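Local atomic coordinates of FAA hydrolase family protein (Pseudomonas aeruginosa, PDB entry 6J5Y), a protein that probably hydrolyses fumarylpyruvate to fumarate and pyruvate, as a manganese-binding member of the fumarylacetoacetate hydrolase superfamily. Residues V105-R117 with M216-V228. Numbering follows the deposited sequence.
Sequences VWGYAVGLDMTRR and MLGAIDGLGELSV. With MN (manganese (II) ion), chain C.
Val-110 drives its isopropyl group into the hairpin formed by strands 216-220 and 225-228. Its CG1, anti to the backbone N (chi1 -173°), lies alongside Leu-226 CB at 3.8 Å, with the two side chains running oppositely. The other branch, CG2, sits over the closed end of the hairpin, 3.4 Å from the carbonyl O of Leu-223 and also against Ile-220 CG1. Gly-218, having no side chain to fill the approach, lets CG1 rest against its backbone carbonyl carbon. Farther along, Leu-112 slants over Leu-226, CG against CD2, and meets Val-228 tip to tip, CD1 to CG2 at 3.7 Å. Met-114 and Met-216 extend the apolar seam through their CE methyls, 4.3 Å apart. Toward the other end, Leu-223 CD1 packs 3.8 Å from Tyr-108 CB, while the phenol OH is hydrogen-bonded to His-153 instead.

The type II turn from Ile-220 to Leu-223 and the classic bulge of Leu-223 and Gly-224 opposite Ile-220 set this end of the hairpin. One water links the layers: it accepts from Val-110 N at 2.8 Å and donates weakly to Leu-223 O. The strands belong to different, stacked sheets of the FAH fold; the N-to-C directions of 105-112 and 225-228 are 27° apart, so these two run roughly the same way. Just past Leu-112, Asp-113 turns to the manganese and pyruvate site, where OD2 binds manganese at 2.2 Å alongside Glu-82 and Glu-84, and OD1 forms a salt bridge with Lys-54. Aliphatic packing thus backs one side of the strand while the carboxylate just past its end serves the metal, placing apolar contact and metal ligation on adjacent residues.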
# COMPACT_ATOMS: atom_id res chain seq x y z
N VAL A 105 14.15 6.15 3.29
CA VAL A 105 12.85 6.43 2.63
C VAL A 105 12.99 7.72 1.84
O VAL A 105 13.07 8.79 2.47
CB VAL A 105 11.69 6.49 3.64
CG1 VAL A 105 10.38 6.84 2.96
CG2 VAL A 105 11.56 5.18 4.40
N TRP A 106 12.97 7.61 0.52
CA TRP A 106 13.06 8.75 -0.42
C TRP A 106 11.77 9.58 -0.42
O TRP A 106 11.84 10.79 -0.79
CB TRP A 106 13.35 8.26 -1.83
CG TRP A 106 13.79 9.38 -2.71
CD1 TRP A 106 15.04 9.88 -2.83
CD2 TRP A 106 12.95 10.18 -3.57
NE1 TRP A 106 15.06 10.93 -3.71
CE2 TRP A 106 13.78 11.14 -4.17
CE3 TRP A 106 11.59 10.18 -3.88
CZ2 TRP A 106 13.30 12.08 -5.07
CZ3 TRP A 106 11.11 11.11 -4.77
CH2 TRP A 106 11.96 12.04 -5.37
N GLY A 107 10.62 8.97 -0.14
CA GLY A 107 9.33 9.65 -0.32
C GLY A 107 8.15 8.82 0.13
O GLY A 107 8.36 7.67 0.58
N TYR A 108 6.95 9.40 0.04
CA TYR A 108 5.67 8.86 0.58
C TYR A 108 4.55 9.11 -0.43
O TYR A 108 4.64 10.04 -1.25
CB TYR A 108 5.36 9.47 1.95
CG TYR A 108 6.39 9.25 3.02
CD1 TYR A 108 7.50 10.09 3.12
CD2 TYR A 108 6.27 8.24 3.96
CE1 TYR A 108 8.46 9.92 4.09
CE2 TYR A 108 7.24 8.05 4.94
CZ TYR A 108 8.33 8.90 5.02
OH TYR A 108 9.33 8.71 5.96
N ALA A 109 3.56 8.21 -0.48
CA ALA A 109 2.37 8.36 -1.35
C ALA A 109 1.16 7.71 -0.67
O ALA A 109 1.34 6.95 0.29
CB ALA A 109 2.68 7.76 -2.70
N VAL A 110 -0.04 8.05 -1.13
CA VAL A 110 -1.30 7.38 -0.73
C VAL A 110 -1.45 6.11 -1.57
O VAL A 110 -1.32 6.22 -2.79
CB VAL A 110 -2.51 8.31 -0.96
CG1 VAL A 110 -3.78 7.69 -0.40
CG2 VAL A 110 -2.25 9.70 -0.39
N GLY A 111 -1.76 4.97 -0.95
CA GLY A 111 -1.96 3.71 -1.68
C GLY A 111 -3.22 2.99 -1.25
O GLY A 111 -3.71 3.24 -0.16
N LEU A 112 -3.68 2.08 -2.11
CA LEU A 112 -4.78 1.14 -1.84
C LEU A 112 -4.26 -0.29 -2.00
O LEU A 112 -3.75 -0.65 -3.09
CB LEU A 112 -5.93 1.41 -2.81
CG LEU A 112 -6.88 2.54 -2.44
CD1 LEU A 112 -7.71 2.94 -3.65
CD2 LEU A 112 -7.79 2.11 -1.28
N ASP A 113 -4.39 -1.08 -0.95
CA ASP A 113 -4.07 -2.52 -0.99
C ASP A 113 -5.38 -3.22 -1.35
O ASP A 113 -6.05 -3.76 -0.42
CB ASP A 113 -3.40 -2.94 0.32
CG ASP A 113 -3.18 -4.43 0.40
OD1 ASP A 113 -3.27 -5.10 -0.67
OD2 ASP A 113 -2.93 -4.93 1.52
N MET A 114 -5.73 -3.23 -2.63
CA MET A 114 -7.01 -3.82 -3.09
C MET A 114 -6.91 -5.34 -2.90
O MET A 114 -5.79 -5.91 -2.98
CB MET A 114 -7.35 -3.41 -4.52
CG MET A 114 -7.47 -1.89 -4.71
SD MET A 114 -8.72 -1.14 -3.61
CE MET A 114 -10.18 -2.10 -4.04
N THR A 115 -7.98 -5.98 -2.47
CA THR A 115 -7.90 -7.34 -1.86
C THR A 115 -9.09 -8.18 -2.34
O THR A 115 -10.19 -7.69 -2.24
CB THR A 115 -7.88 -7.23 -0.33
OG1 THR A 115 -6.71 -6.50 0.06
CG2 THR A 115 -7.87 -8.58 0.36
N ARG A 116 -8.86 -9.40 -2.87
CA ARG A 116 -9.96 -10.38 -3.07
C ARG A 116 -10.13 -11.04 -1.71
O ARG A 116 -9.43 -12.01 -1.48
CB ARG A 116 -9.65 -11.33 -4.23
CG ARG A 116 -9.46 -10.58 -5.54
CD ARG A 116 -9.41 -11.45 -6.76
NE ARG A 116 -8.16 -12.17 -6.92
CZ ARG A 116 -7.75 -12.71 -8.06
NH1 ARG A 116 -6.59 -13.34 -8.10
NH2 ARG A 116 -8.49 -12.59 -9.15
N ARG A 117 -10.92 -10.44 -0.83
CA ARG A 117 -10.99 -10.84 0.62
C ARG A 117 -11.43 -12.31 0.79
O ARG A 117 -10.85 -13.01 1.67
CB ARG A 117 -11.90 -9.88 1.39
CG ARG A 117 -12.02 -10.15 2.88
CD ARG A 117 -10.77 -9.79 3.66
NE ARG A 117 -10.58 -8.35 3.60
CZ ARG A 117 -9.44 -7.69 3.80
NH1 ARG A 117 -8.30 -8.32 4.05
NH2 ARG A 117 -9.44 -6.37 3.72
N MET A 216 -14.14 5.62 -4.71
CA MET A 216 -13.33 5.69 -3.47
C MET A 216 -12.50 6.97 -3.54
O MET A 216 -12.04 7.29 -4.65
CB MET A 216 -12.38 4.50 -3.36
CG MET A 216 -13.05 3.18 -3.01
SD MET A 216 -11.93 1.77 -3.30
CE MET A 216 -11.99 1.62 -5.09
N LEU A 217 -12.29 7.64 -2.40
CA LEU A 217 -11.29 8.73 -2.29
C LEU A 217 -10.49 8.54 -1.00
O LEU A 217 -11.05 8.64 0.09
CB LEU A 217 -12.00 10.08 -2.34
CG LEU A 217 -11.10 11.31 -2.52
CD1 LEU A 217 -10.47 11.33 -3.90
CD2 LEU A 217 -11.89 12.58 -2.26
N GLY A 218 -9.21 8.25 -1.14
CA GLY A 218 -8.27 8.19 -0.02
C GLY A 218 -7.50 9.48 0.08
O GLY A 218 -7.36 10.16 -0.93
N ALA A 219 -7.02 9.80 1.27
CA ALA A 219 -6.16 10.96 1.47
C ALA A 219 -5.26 10.70 2.67
O ALA A 219 -5.66 9.99 3.60
CB ALA A 219 -7.01 12.19 1.60
N ILE A 220 -4.05 11.25 2.60
CA ILE A 220 -3.18 11.40 3.79
C ILE A 220 -2.70 12.84 3.84
O ILE A 220 -2.26 13.34 2.78
CB ILE A 220 -2.03 10.37 3.76
CG1 ILE A 220 -2.60 8.95 3.63
CG2 ILE A 220 -1.13 10.58 4.97
CD1 ILE A 220 -1.60 7.86 3.37
N ASP A 221 -2.72 13.44 5.04
CA ASP A 221 -2.23 14.83 5.28
C ASP A 221 -0.87 15.03 4.61
O ASP A 221 0.07 14.23 4.86
CB ASP A 221 -2.09 15.15 6.76
CG ASP A 221 -3.42 15.22 7.50
OD1 ASP A 221 -4.44 15.41 6.84
OD2 ASP A 221 -3.40 15.08 8.72
N GLY A 222 -0.74 16.11 3.84
CA GLY A 222 0.51 16.46 3.13
C GLY A 222 0.70 15.65 1.87
O GLY A 222 1.54 16.04 1.09
N LEU A 223 -0.07 14.58 1.62
CA LEU A 223 0.18 13.60 0.53
C LEU A 223 -0.96 13.60 -0.50
O LEU A 223 -0.99 12.72 -1.36
CB LEU A 223 0.39 12.21 1.13
CG LEU A 223 1.55 12.08 2.11
CD1 LEU A 223 1.78 10.63 2.47
CD2 LEU A 223 2.83 12.67 1.54
N GLY A 224 -1.85 14.58 -0.44
CA GLY A 224 -2.99 14.70 -1.36
C GLY A 224 -3.88 13.47 -1.30
O GLY A 224 -3.99 12.84 -0.24
N GLU A 225 -4.47 13.13 -2.44
CA GLU A 225 -5.67 12.27 -2.53
C GLU A 225 -5.46 11.19 -3.60
O GLU A 225 -4.59 11.36 -4.48
CB GLU A 225 -6.86 13.15 -2.88
CG GLU A 225 -6.75 13.76 -4.27
CD GLU A 225 -5.91 15.02 -4.38
OE1 GLU A 225 -6.50 16.10 -4.14
OE2 GLU A 225 -4.68 14.94 -4.68
N LEU A 226 -6.27 10.14 -3.54
CA LEU A 226 -6.25 9.01 -4.49
C LEU A 226 -7.69 8.68 -4.86
O LEU A 226 -8.39 8.18 -3.97
CB LEU A 226 -5.54 7.82 -3.82
CG LEU A 226 -5.50 6.53 -4.63
CD1 LEU A 226 -4.78 6.75 -5.94
CD2 LEU A 226 -4.82 5.43 -3.83
N SER A 227 -8.13 8.99 -6.08
CA SER A 227 -9.50 8.74 -6.58
C SER A 227 -9.56 7.48 -7.47
O SER A 227 -8.89 7.43 -8.53
CB SER A 227 -10.03 9.95 -7.29
OG SER A 227 -11.33 9.73 -7.82
N VAL A 228 -10.39 6.51 -7.10
CA VAL A 228 -10.54 5.24 -7.86
C VAL A 228 -12.03 4.95 -7.96
O VAL A 228 -12.69 5.01 -6.92
CB VAL A 228 -9.81 4.07 -7.17
CG1 VAL A 228 -10.03 2.76 -7.92
CG2 VAL A 228 -8.32 4.36 -7.00
MN MN C . -3.05 -4.00 3.49
O HOH W 1 0.07 9.98 -3.10
O HOH W 2 -0.89 -4.03 3.60